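Local atomic coordinates of Lmo2241 protein (PDB entry 4HAM), a protein that probably binds DNA through a winged helix-turn-helix domain of the GntR family and so acts as a transcription regulator. Residues Tyr59-Leu62 with Glu63-Val67; Ile19-Lys22 with Ile23-Gln26. All blocks are in the same frame, centred on the assembly; numbering follows the deposited sequence.

Contact 1: residues Tyr59-Leu62 with Glu63-Val67; sequences YQEL and ERQEV
The C-terminal end of helix 52-64, which by its position in the winged helix-turn-helix fold is probably the recognition helix, closes here in a Schellman motif whose last turn carries a small polar network centred on E61. Ordinary helical bonds join E63 N to Y59 O, R64 N to Q60 O and Q65 N to E61 O. E66 then leaves the helix with a positive phi of 64°, which turns the chain so that V67 N donates to L62 O at 2.8 Å, while E66 N bonds back to E63 O at 3.0 Å.

The E61 carboxylate is divided between two partners. Q65 NE2 reaches OE2 of E61 at 2.8 Å, an almost straight bond (168°) that lies in the plane of the amide and uses the anti lone pair, while OE1 of Q65 turns to K24 NZ of helix 15-29. OE1 of E61 takes a longer salt bridge from R64 NH1, 3.3 Å, on its syn lone pair; the carboxylate meets the edge of the guanidinium with the two planes nearly perpendicular. E61 reaches both because CG stands anti to the backbone N and the bend at chi2 (60°) swings the carboxylate forward, toward the C-terminal end of the helix.

On the inner side, CD2 of L62 packs 3.7 Å from CB of V67, an apolar touch close to the capping bond. L62 also rests on V20 and I23 of helix 15-29 and on I68 of strand 68-71, Y59 packs against I41 and F44 of helix 41-48, and V67 meets the second subunit.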
loop_
_atom_site.group_PDB
_atom_site.type_symbol
_atom_site.label_atom_id
_atom_site.label_comp_id
_atom_site.label_asym_id
_atom_site.label_seq_id
_atom_site.Cartn_x
_atom_site.Cartn_y
_atom_site.Cartn_z
ATOM N N TYR A 59 15.934 -7.569 -9.785
ATOM C CA TYR A 59 15.935 -7.504 -11.250
ATOM C C TYR A 59 14.859 -8.392 -11.865
ATOM O O TYR A 59 14.260 -8.042 -12.888
ATOM C CB TYR A 59 17.308 -7.886 -11.809
ATOM C CG TYR A 59 18.305 -6.730 -11.876
ATOM C CD1 TYR A 59 19.251 -6.674 -12.892
ATOM C CD2 TYR A 59 18.301 -5.712 -10.922
ATOM C CE1 TYR A 59 20.168 -5.643 -12.969
ATOM C CE2 TYR A 59 19.224 -4.664 -10.989
ATOM C CZ TYR A 59 20.154 -4.642 -12.023
ATOM O OH TYR A 59 21.074 -3.622 -12.126
ATOM N N GLN A 60 14.634 -9.560 -11.273
ATOM C CA GLN A 60 13.541 -10.430 -11.730
ATOM C C GLN A 60 12.184 -9.742 -11.590
ATOM O O GLN A 60 11.319 -9.841 -12.470
ATOM C CB GLN A 60 13.521 -11.747 -10.954
ATOM C CG GLN A 60 14.646 -12.683 -11.309
ATOM C CD GLN A 60 14.553 -14.010 -10.574
ATOM O OE1 GLN A 60 13.485 -14.395 -10.097
ATOM N NE2 GLN A 60 15.680 -14.709 -10.469
ATOM N N GLU A 61 11.996 -9.049 -10.475
ATOM C CA GLU A 61 10.743 -8.342 -10.231
ATOM C C GLU A 61 10.602 -7.137 -11.171
ATOM O O GLU A 61 9.520 -6.882 -11.714
ATOM C CB GLU A 61 10.631 -7.923 -8.763
ATOM C CG GLU A 61 9.350 -7.161 -8.429
ATOM C CD GLU A 61 8.085 -7.967 -8.719
ATOM O OE1 GLU A 61 8.124 -9.225 -8.653
ATOM O OE2 GLU A 61 7.040 -7.338 -9.008
ATOM N N LEU A 62 11.703 -6.423 -11.388
ATOM C CA LEU A 62 11.718 -5.337 -12.363
ATOM C C LEU A 62 11.391 -5.825 -13.789
ATOM O O LEU A 62 10.676 -5.158 -14.518
ATOM C CB LEU A 62 13.065 -4.616 -12.355
ATOM C CG LEU A 62 13.266 -3.670 -11.169
ATOM C CD1 LEU A 62 14.742 -3.352 -10.984
ATOM C CD2 LEU A 62 12.459 -2.400 -11.407
ATOM N N GLU A 63 11.911 -6.981 -14.182
ATOM C CA GLU A 63 11.599 -7.521 -15.509
ATOM C C GLU A 63 10.153 -8.007 -15.588
ATOM O O GLU A 63 9.492 -7.865 -16.615
ATOM C CB GLU A 63 12.568 -8.645 -15.893
ATOM C CG GLU A 63 12.418 -9.105 -17.344
ATOM C CD GLU A 63 13.728 -9.580 -17.986
ATOM O OE1 GLU A 63 14.716 -9.825 -17.260
ATOM O OE2 GLU A 63 13.770 -9.703 -19.230
ATOM N N ARG A 64 9.660 -8.580 -14.497
ATOM C CA ARG A 64 8.270 -9.004 -14.435
ATOM C C ARG A 64 7.342 -7.814 -14.673
ATOM O O ARG A 64 6.350 -7.917 -15.400
ATOM C CB ARG A 64 7.983 -9.632 -13.077
ATOM C CG ARG A 64 6.563 -10.077 -12.882
ATOM C CD ARG A 64 6.325 -10.426 -11.424
ATOM N NE ARG A 64 4.932 -10.756 -11.144
ATOM C CZ ARG A 64 4.432 -10.873 -9.918
ATOM N NH1 ARG A 64 5.215 -10.674 -8.866
ATOM N NH2 ARG A 64 3.155 -11.182 -9.741
ATOM N N GLN A 65 7.676 -6.678 -14.067
ATOM C CA GLN A 65 6.860 -5.474 -14.177
ATOM C C GLN A 65 7.144 -4.734 -15.473
ATOM O O GLN A 65 6.551 -3.687 -15.732
ATOM C CB GLN A 65 7.087 -4.545 -12.970
ATOM C CG GLN A 65 6.557 -5.102 -11.660
ATOM C CD GLN A 65 6.619 -4.094 -10.519
ATOM O OE1 GLN A 65 6.399 -2.897 -10.712
ATOM N NE2 GLN A 65 6.928 -4.576 -9.329
ATOM N N GLU A 66 8.068 -5.279 -16.269
ATOM C CA GLU A 66 8.475 -4.712 -17.556
ATOM C C GLU A 66 9.143 -3.340 -17.441
ATOM O O GLU A 66 9.035 -2.499 -18.322
ATOM C CB GLU A 66 7.311 -4.715 -18.564
ATOM C CG GLU A 66 6.722 -6.112 -18.753
ATOM C CD GLU A 66 5.861 -6.245 -19.998
ATOM O OE1 GLU A 66 5.500 -5.215 -20.608
ATOM O OE2 GLU A 66 5.554 -7.393 -20.372
ATOM N N VAL A 67 9.870 -3.138 -16.350
ATOM C CA VAL A 67 10.634 -1.916 -16.175
ATOM C C VAL A 67 11.982 -2.058 -16.869
ATOM O O VAL A 67 12.500 -1.101 -17.439
ATOM C CB VAL A 67 10.859 -1.623 -14.679
ATOM C CG1 VAL A 67 11.610 -0.303 -14.488
ATOM C CG2 VAL A 67 9.527 -1.586 -13.944
#

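Contact 2: residues Ile19-Lys22 with Ile23-Gln26; sequences IVQK and IKEQ
Backbone hydrogen bonds of regular helical spacing tie I19-K22 to I23-Q26: I23 N to I19 O, K24 N to V20 O, E25 N to Q21 O and Q26 N to K22 O, all between 2.9 and 3.1 Å.

Among the side chains, Q21 and K24 run side by side and point the same way, K24 being described in one of its two modelled conformers. OE1 of Q21 receives only a weak bond from K24 NZ, at 3.3 Å, with CE of K24 also close to that oxygen at 3.5 Å. K24 starts out extended and bends at chi3 (-67°), which brings its ammonium alongside the Q21 amide. The firmer partners of both groups lie elsewhere: in the same conformer K24 NZ bonds to Q65 OE1 and forms a salt bridge with D104 of the second subunit, whereas Q21 NE2 donates to E100 and D104 of that subunit.

This stretch belongs to helix 15-29, the first helix of the winged helix-turn-helix domain, and its Q21 and K24 side chains face the dimer partner.

Water joins K22 to E25, whose opposite charges stand near each other. Their side chains are likewise parallel, but K22 NZ stays 4.4 Å from E25 OE1, beyond a salt bridge. Two waters span the gap, each accepting from the lysine and donating to the carboxylate, one of them weakly; the stronger link has a water 3.0 Å from K22 NZ and 2.6 Å from E25 OE1. Another water donates to E25 OE1 and, weakly, to Q21 O, while E25 OE2 pairs with K29.

Apolar contact is sparser within the helix: CG2 of I19 comes to 4.4 Å from CG1 of I23, and both buried isoleucines pack against helix 52-64, I19 on A58 and I23 on L62.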
loop_
_atom_site.group_PDB
_atom_site.type_symbol
_atom_site.label_atom_id
_atom_site.label_comp_id
_atom_site.label_asym_id
_atom_site.label_seq_id
_atom_site.Cartn_x
_atom_site.Cartn_y
_atom_site.Cartn_z
ATOM N N ILE A 19 15.122 -1.772 -3.910
ATOM C CA ILE A 19 15.838 -1.699 -5.184
ATOM C C ILE A 19 14.876 -1.565 -6.346
ATOM O O ILE A 19 15.073 -0.718 -7.220
ATOM C CB ILE A 19 16.733 -2.927 -5.385
ATOM C CG1 ILE A 19 17.829 -2.927 -4.307
ATOM C CG2 ILE A 19 17.360 -2.923 -6.779
ATOM C CD1 ILE A 19 18.682 -4.189 -4.327
ATOM N N VAL A 20 13.838 -2.399 -6.359
ATOM C CA VAL A 20 12.817 -2.298 -7.407
ATOM C C VAL A 20 12.241 -0.878 -7.449
ATOM O O VAL A 20 12.130 -0.261 -8.512
ATOM C CB VAL A 20 11.662 -3.293 -7.174
ATOM C CG1 VAL A 20 10.494 -3.017 -8.152
ATOM C CG2 VAL A 20 12.165 -4.727 -7.299
ATOM N N GLN A 21 11.896 -0.346 -6.284
ATOM C CA GLN A 21 11.183 0.935 -6.256
ATOM C C GLN A 21 12.088 2.119 -6.583
ATOM O O GLN A 21 11.639 3.090 -7.179
ATOM C CB GLN A 21 10.452 1.150 -4.921
ATOM C CG GLN A 21 9.311 0.142 -4.655
ATOM C CD GLN A 21 8.133 0.328 -5.608
ATOM O OE1 GLN A 21 8.065 -0.304 -6.664
ATOM N NE2 GLN A 21 7.217 1.214 -5.245
ATOM N N LYS A 22 13.365 2.039 -6.210
ATOM C CA LYS A 22 14.303 3.103 -6.545
ATOM C C LYS A 22 14.598 3.152 -8.048
ATOM O O LYS A 22 14.660 4.231 -8.639
ATOM C CB LYS A 22 15.598 2.947 -5.750
ATOM C CG LYS A 22 15.447 3.349 -4.297
ATOM C CD LYS A 22 15.443 4.879 -4.139
ATOM C CE LYS A 22 15.380 5.262 -2.670
ATOM N NZ LYS A 22 15.499 6.733 -2.444
ATOM N N ILE A 23 14.759 1.984 -8.659
ATOM C CA ILE A 23 14.957 1.910 -10.101
ATOM C C ILE A 23 13.744 2.473 -10.839
ATOM O O ILE A 23 13.892 3.269 -11.771
ATOM C CB ILE A 23 15.256 0.481 -10.568
ATOM C CG1 ILE A 23 16.596 0.012 -10.013
ATOM C CG2 ILE A 23 15.260 0.412 -12.106
ATOM C CD1 ILE A 23 17.725 0.911 -10.385
ATOM N N LYS A 24 12.553 2.065 -10.410
ATOM C CA LYS A 24 11.310 2.579 -10.982
ATOM C C LYS A 24 11.226 4.112 -10.881
ATOM O O LYS A 24 10.881 4.796 -11.850
ATOM C CB LYS A 24 10.112 1.940 -10.265
ATOM C CG LYS A 24 8.770 2.239 -10.903
ATOM C CD LYS A 24 7.594 1.654 -10.113
ATOM C CE LYS A 24 7.577 0.128 -10.131
ATOM N NZ LYS A 24 6.352 -0.445 -9.484
ATOM N N GLU A 25 11.537 4.638 -9.701
ATOM C CA GLU A 25 11.509 6.085 -9.451
ATOM C C GLU A 25 12.518 6.825 -10.327
ATOM O O GLU A 25 12.249 7.917 -10.823
ATOM C CB GLU A 25 11.793 6.382 -7.965
ATOM C CG GLU A 25 11.465 7.824 -7.559
ATOM C CD GLU A 25 11.908 8.150 -6.138
ATOM O OE1 GLU A 25 12.342 7.225 -5.413
ATOM O OE2 GLU A 25 11.807 9.326 -5.747
ATOM N N GLN A 26 13.688 6.233 -10.513
ATOM C CA GLN A 26 14.694 6.850 -11.383
ATOM C C GLN A 26 14.251 6.885 -12.841
ATOM O O GLN A 26 14.586 7.817 -13.574
ATOM C CB GLN A 26 16.031 6.140 -11.254
ATOM C CG GLN A 26 16.738 6.461 -9.960
ATOM C CD GLN A 26 18.066 5.782 -9.857
ATOM O OE1 GLN A 26 18.552 5.192 -10.826
ATOM N NE2 GLN A 26 18.666 5.846 -8.680
HETATM O O HOH W 1 11.844 4.867 -4.860
HETATM O O HOH W 2 15.139 8.184 -5.244
HETATM O O HOH W 3 12.556 6.979 -2.878
#

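Contacts 1 and 2 lie on two helices of the same winged helix-turn-helix domain, their centres about 11 Å apart, and they meet directly. In the K24 conformer considered, K24 NZ and Q65 OE1 are 2.7 Å apart and probably hydrogen-bonded; since Q65 donates to E61 through its other amide atom, the polar networks of the two contacts run into each other. Elsewhere along the interface the contacts are apolar: CB of E61 lies 3.8 Å from CG2 of V20, and CD1 of L62 is 3.9 Å from CB of I23. Both contacts also touch the second subunit, where Y107 packs on V67 of contact 1 and on K24 of contact 2.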